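Local coordinates for chitinase (Paenibacillus sp. FPU-7, PDB 5GZT), which probably cleaves the beta-1,4 linkages between N-acetylglucosamine units at random within chitin and chitodextrin chains, at residues E600-K613 against H632-A644. Residues are numbered along the deposited sequence; the frame is centred on the assembly and turned at random.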
loop_
_atom_site.group_PDB
_atom_site.type_symbol
_atom_site.label_atom_id
_atom_site.label_comp_id
_atom_site.label_asym_id
_atom_site.label_seq_id
_atom_site.Cartn_x
_atom_site.Cartn_y
_atom_site.Cartn_z
ATOM N N GLU B 600 -12.721 -3.439 -12.046
ATOM C CA GLU B 600 -12.604 -3.038 -10.672
ATOM C C GLU B 600 -12.948 -1.507 -10.730
ATOM O O GLU B 600 -12.419 -0.792 -11.569
ATOM C CB GLU B 600 -11.163 -3.094 -10.304
ATOM C CG GLU B 600 -10.874 -2.787 -8.864
ATOM C CD GLU B 600 -10.900 -4.059 -7.962
ATOM O OE1 GLU B 600 -11.993 -4.470 -7.563
ATOM O OE2 GLU B 600 -9.829 -4.631 -7.648
ATOM N N ASP B 601 -13.804 -1.033 -9.827
ATOM C CA ASP B 601 -14.248 0.389 -9.819
ATOM C C ASP B 601 -14.285 0.844 -8.364
ATOM O O ASP B 601 -13.683 0.197 -7.469
ATOM C CB ASP B 601 -15.585 0.524 -10.570
ATOM C CG ASP B 601 -16.809 0.060 -9.781
ATOM O OD1 ASP B 601 -16.625 -0.580 -8.692
ATOM O OD2 ASP B 601 -17.981 0.250 -10.314
ATOM N N THR B 602 -14.989 1.958 -8.128
ATOM C CA THR B 602 -15.006 2.570 -6.896
ATOM C C THR B 602 -15.712 1.690 -5.889
ATOM O O THR B 602 -15.349 1.698 -4.670
ATOM C CB THR B 602 -15.652 3.945 -6.989
ATOM O OG1 THR B 602 -16.877 3.849 -7.642
ATOM C CG2 THR B 602 -14.782 4.893 -7.767
ATOM N N ALA B 603 -16.782 1.074 -6.321
ATOM C CA ALA B 603 -17.548 0.206 -5.419
ATOM C C ALA B 603 -16.810 -1.109 -5.025
ATOM O O ALA B 603 -16.805 -1.487 -3.850
ATOM C CB ALA B 603 -18.926 -0.114 -6.026
ATOM N N SER B 604 -16.210 -1.800 -6.002
ATOM C CA SER B 604 -15.485 -3.031 -5.747
ATOM C C SER B 604 -14.258 -2.709 -4.884
ATOM O O SER B 604 -13.966 -3.506 -3.955
ATOM C CB SER B 604 -15.124 -3.832 -7.015
ATOM O OG SER B 604 -14.114 -3.212 -7.765
ATOM N N ALA B 605 -13.577 -1.575 -5.126
ATOM C CA ALA B 605 -12.516 -1.153 -4.276
ATOM C C ALA B 605 -12.998 -0.967 -2.821
ATOM O O ALA B 605 -12.285 -1.414 -1.901
ATOM C CB ALA B 605 -11.774 0.054 -4.750
ATOM N N ALA B 606 -14.197 -0.440 -2.616
ATOM C CA ALA B 606 -14.686 -0.255 -1.237
ATOM C C ALA B 606 -15.034 -1.595 -0.578
ATOM O O ALA B 606 -14.653 -1.797 0.520
ATOM C CB ALA B 606 -15.879 0.657 -1.159
ATOM N N TYR B 607 -15.644 -2.525 -1.301
ATOM C CA TYR B 607 -15.905 -3.848 -0.754
ATOM C C TYR B 607 -14.639 -4.640 -0.429
ATOM O O TYR B 607 -14.596 -5.316 0.610
ATOM C CB TYR B 607 -16.851 -4.654 -1.645
ATOM C CG TYR B 607 -18.286 -4.274 -1.398
ATOM C CD1 TYR B 607 -18.947 -4.735 -0.249
ATOM C CD2 TYR B 607 -18.934 -3.319 -2.184
ATOM C CE1 TYR B 607 -20.236 -4.379 0.007
ATOM C CE2 TYR B 607 -20.219 -2.917 -1.898
ATOM C CZ TYR B 607 -20.894 -3.471 -0.850
ATOM O OH TYR B 607 -22.190 -3.073 -0.588
ATOM N N LYS B 608 -13.596 -4.394 -1.201
ATOM C CA LYS B 608 -12.343 -5.044 -1.064
ATOM C C LYS B 608 -11.575 -4.511 0.134
ATOM O O LYS B 608 -11.060 -5.318 0.932
ATOM C CB LYS B 608 -11.599 -4.897 -2.347
ATOM C CG LYS B 608 -10.571 -5.879 -2.725
ATOM C CD LYS B 608 -10.927 -6.290 -4.173
ATOM C CE LYS B 608 -9.792 -6.333 -5.002
ATOM N NZ LYS B 608 -10.186 -7.036 -6.261
ATOM N N ALA B 609 -11.545 -3.200 0.293
ATOM C CA ALA B 609 -11.043 -2.567 1.476
ATOM C C ALA B 609 -11.801 -3.055 2.744
ATOM O O ALA B 609 -11.155 -3.323 3.802
ATOM C CB ALA B 609 -11.135 -1.031 1.363
ATOM N N GLU B 610 -13.120 -3.145 2.681
ATOM C CA GLU B 610 -13.869 -3.646 3.789
ATOM C C GLU B 610 -13.560 -5.144 4.069
ATOM O O GLU B 610 -13.483 -5.563 5.223
ATOM C CB GLU B 610 -15.359 -3.319 3.701
ATOM C CG GLU B 610 -15.715 -1.834 3.593
ATOM C CD GLU B 610 -15.243 -0.940 4.788
ATOM O OE1 GLU B 610 -15.069 -1.480 5.899
ATOM O OE2 GLU B 610 -15.027 0.310 4.629
ATOM N N TYR B 611 -13.306 -5.946 3.062
ATOM C CA TYR B 611 -12.916 -7.309 3.315
ATOM C C TYR B 611 -11.584 -7.383 4.088
ATOM O O TYR B 611 -11.452 -8.152 5.000
ATOM C CB TYR B 611 -12.808 -8.058 2.018
ATOM C CG TYR B 611 -12.501 -9.502 2.125
ATOM C CD1 TYR B 611 -11.194 -9.957 2.204
ATOM C CD2 TYR B 611 -13.513 -10.439 2.190
ATOM C CE1 TYR B 611 -10.927 -11.320 2.311
ATOM C CE2 TYR B 611 -13.253 -11.779 2.233
ATOM C CZ TYR B 611 -11.940 -12.210 2.375
ATOM O OH TYR B 611 -11.651 -13.560 2.436
ATOM N N ILE B 612 -10.643 -6.555 3.692
ATOM C CA ILE B 612 -9.346 -6.483 4.273
ATOM C C ILE B 612 -9.502 -6.121 5.748
ATOM O O ILE B 612 -8.948 -6.800 6.620
ATOM C CB ILE B 612 -8.484 -5.404 3.566
ATOM C CG1 ILE B 612 -7.918 -5.963 2.202
ATOM C CG2 ILE B 612 -7.336 -4.915 4.514
ATOM C CD1 ILE B 612 -7.571 -4.842 1.247
ATOM N N LYS B 613 -10.242 -5.069 6.039
ATOM C CA LYS B 613 -10.431 -4.661 7.442
ATOM C C LYS B 613 -11.147 -5.708 8.257
ATOM O O LYS B 613 -10.719 -5.951 9.420
ATOM C CB LYS B 613 -11.167 -3.351 7.555
ATOM C CG LYS B 613 -10.449 -2.259 6.800
ATOM C CD LYS B 613 -10.747 -0.860 7.283
ATOM C CE LYS B 613 -12.149 -0.439 6.997
ATOM N NZ LYS B 613 -12.485 0.688 7.938
ATOM N N HIS B 632 -7.380 10.040 -10.140
ATOM C CA HIS B 632 -6.945 8.912 -9.342
ATOM C C HIS B 632 -8.038 8.344 -8.504
ATOM O O HIS B 632 -7.812 8.166 -7.297
ATOM C CB HIS B 632 -5.784 9.414 -8.394
ATOM C CG HIS B 632 -4.658 10.057 -9.137
ATOM N ND1 HIS B 632 -3.791 9.330 -9.932
ATOM C CD2 HIS B 632 -4.290 11.359 -9.273
ATOM C CE1 HIS B 632 -2.911 10.139 -10.485
ATOM N NE2 HIS B 632 -3.173 11.373 -10.082
ATOM N N GLU B 633 -9.249 8.136 -9.042
ATOM C CA GLU B 633 -10.323 7.808 -8.127
ATOM C C GLU B 633 -10.152 6.454 -7.405
ATOM O O GLU B 633 -10.704 6.305 -6.320
ATOM C CB GLU B 633 -11.737 7.902 -8.749
ATOM C CG GLU B 633 -12.130 6.857 -9.731
ATOM C CD GLU B 633 -13.453 7.132 -10.401
ATOM O OE1 GLU B 633 -14.151 8.010 -9.922
ATOM O OE2 GLU B 633 -13.782 6.436 -11.379
ATOM N N LEU B 634 -9.526 5.482 -8.046
ATOM C CA LEU B 634 -9.328 4.186 -7.405
ATOM C C LEU B 634 -8.319 4.252 -6.259
ATOM O O LEU B 634 -8.613 3.772 -5.125
ATOM C CB LEU B 634 -8.948 3.075 -8.401
ATOM C CG LEU B 634 -10.035 2.831 -9.525
ATOM C CD1 LEU B 634 -9.681 1.657 -10.353
ATOM C CD2 LEU B 634 -11.438 2.621 -9.006
ATOM N N ALA B 635 -7.169 4.821 -6.527
ATOM C CA ALA B 635 -6.212 5.105 -5.456
ATOM C C ALA B 635 -6.835 5.896 -4.335
ATOM O O ALA B 635 -6.682 5.498 -3.193
ATOM C CB ALA B 635 -4.989 5.815 -5.995
ATOM N N ASN B 636 -7.606 6.953 -4.626
ATOM C CA ASN B 636 -8.180 7.746 -3.548
ATOM C C ASN B 636 -9.217 6.996 -2.739
ATOM O O ASN B 636 -9.366 7.217 -1.490
ATOM C CB ASN B 636 -8.861 9.016 -4.086
ATOM C CG ASN B 636 -7.889 9.992 -4.687
ATOM O OD1 ASN B 636 -6.670 9.906 -4.490
ATOM N ND2 ASN B 636 -8.429 10.884 -5.520
ATOM N N THR B 637 -9.995 6.157 -3.433
ATOM C CA THR B 637 -11.033 5.376 -2.779
ATOM C C THR B 637 -10.427 4.392 -1.794
ATOM O O THR B 637 -10.922 4.180 -0.609
ATOM C CB THR B 637 -11.881 4.562 -3.833
ATOM O OG1 THR B 637 -12.532 5.436 -4.769
ATOM C CG2 THR B 637 -12.888 3.750 -3.140
ATOM N N ILE B 638 -9.376 3.758 -2.279
ATOM C CA ILE B 638 -8.642 2.790 -1.462
ATOM C C ILE B 638 -8.088 3.405 -0.165
ATOM O O ILE B 638 -8.374 2.892 0.956
ATOM C CB ILE B 638 -7.599 2.059 -2.290
ATOM C CG1 ILE B 638 -8.313 1.148 -3.290
ATOM C CG2 ILE B 638 -6.719 1.111 -1.444
ATOM C CD1 ILE B 638 -7.450 0.551 -4.387
ATOM N N TYR B 639 -7.357 4.514 -0.282
ATOM C CA TYR B 639 -6.926 5.277 0.849
ATOM C C TYR B 639 -8.075 5.700 1.757
ATOM O O TYR B 639 -7.966 5.500 3.004
ATOM C CB TYR B 639 -6.097 6.526 0.419
ATOM C CG TYR B 639 -5.512 7.232 1.615
ATOM C CD1 TYR B 639 -4.346 6.804 2.203
ATOM C CD2 TYR B 639 -6.153 8.333 2.161
ATOM C CE1 TYR B 639 -3.854 7.451 3.337
ATOM C CE2 TYR B 639 -5.671 8.986 3.261
ATOM C CZ TYR B 639 -4.545 8.530 3.863
ATOM O OH TYR B 639 -4.107 9.193 4.991
ATOM N N SER B 640 -9.157 6.259 1.210
ATOM C CA SER B 640 -10.261 6.721 2.077
ATOM C C SER B 640 -10.840 5.608 2.920
ATOM O O SER B 640 -11.275 5.834 4.044
ATOM C CB SER B 640 -11.439 7.329 1.303
ATOM O OG SER B 640 -10.997 8.483 0.716
ATOM N N ARG B 641 -10.940 4.444 2.317
ATOM C CA ARG B 641 -11.571 3.300 2.979
ATOM C C ARG B 641 -10.717 2.733 4.053
ATOM O O ARG B 641 -11.217 2.448 5.144
ATOM C CB ARG B 641 -11.880 2.235 1.969
ATOM C CG ARG B 641 -13.092 2.627 1.184
ATOM C CD ARG B 641 -14.297 2.103 1.978
ATOM N NE ARG B 641 -15.513 2.728 1.517
ATOM C CZ ARG B 641 -16.701 2.508 2.038
ATOM N NH1 ARG B 641 -16.857 1.621 3.016
ATOM N NH2 ARG B 641 -17.732 3.176 1.559
ATOM N N LEU B 642 -9.425 2.588 3.794
ATOM C CA LEU B 642 -8.568 2.013 4.791
ATOM C C LEU B 642 -8.180 2.960 5.852
ATOM O O LEU B 642 -7.772 2.511 6.886
ATOM C CB LEU B 642 -7.289 1.428 4.217
ATOM C CG LEU B 642 -7.391 0.122 3.465
ATOM C CD1 LEU B 642 -5.970 -0.270 3.115
ATOM C CD2 LEU B 642 -8.057 -1.003 4.227
ATOM N N TYR B 643 -8.280 4.258 5.609
ATOM C CA TYR B 643 -7.963 5.235 6.602
ATOM C C TYR B 643 -9.196 5.923 7.223
ATOM O O TYR B 643 -9.042 6.943 7.899
ATOM C CB TYR B 643 -6.871 6.198 6.036
ATOM C CG TYR B 643 -5.558 5.459 6.015
ATOM C CD1 TYR B 643 -5.258 4.581 5.012
ATOM C CD2 TYR B 643 -4.656 5.566 7.084
ATOM C CE1 TYR B 643 -4.100 3.837 5.020
ATOM C CE2 TYR B 643 -3.457 4.821 7.131
ATOM C CZ TYR B 643 -3.141 3.982 6.104
ATOM O OH TYR B 643 -1.991 3.199 6.173
ATOM N N ALA B 644 -10.401 5.380 7.010
ATOM C CA ALA B 644 -11.601 5.968 7.558
ATOM C C ALA B 644 -11.628 5.859 9.115
ATOM O O ALA B 644 -11.332 4.809 9.686
ATOM C CB ALA B 644 -12.824 5.268 6.992
HETATM O O HOH W 1 -13.865 2.136 5.926
#
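A605, A606 and A609 of helix 602-613 meet I638 and R641 of helix 633-642, showing how small residues let two helices run close: the axes approach to 9.0 Å at a crossing angle of -30°. The apolar contacts form a row. A605 CB lies 3.9 Å from I638 CG1, T637 turns CG2 onto the turn starting at T602, and L642 rests CD2 against I612 CG2 and K613 CG. At the N-terminal end, L634 CD2 packs on the backbone of D601, whose carboxylate caps helix 602-613 in a capping box with S604.

The polar contacts gather at the other end. Bent at chi2 (-88°), R641 lays the NE side of one guanidinium face over A606 CB and directs NH1 to E610 OE2, 2.8 Å away. The carboxylate and guanidinium planes stand 82° apart, and NH1 meets OE2 from above the carboxylate plane, while OE2 lies near the guanidinium plane. A water donates to E610 OE2 and R641 O and accepts from K613 NZ, tying this salt bridge to the backbone of helix 633-642.

In the first family 18 TIM barrel, both helices pack against strand 619-623, where I612 and I638 touch F620, while L642 reaches I279 of strand 264-284.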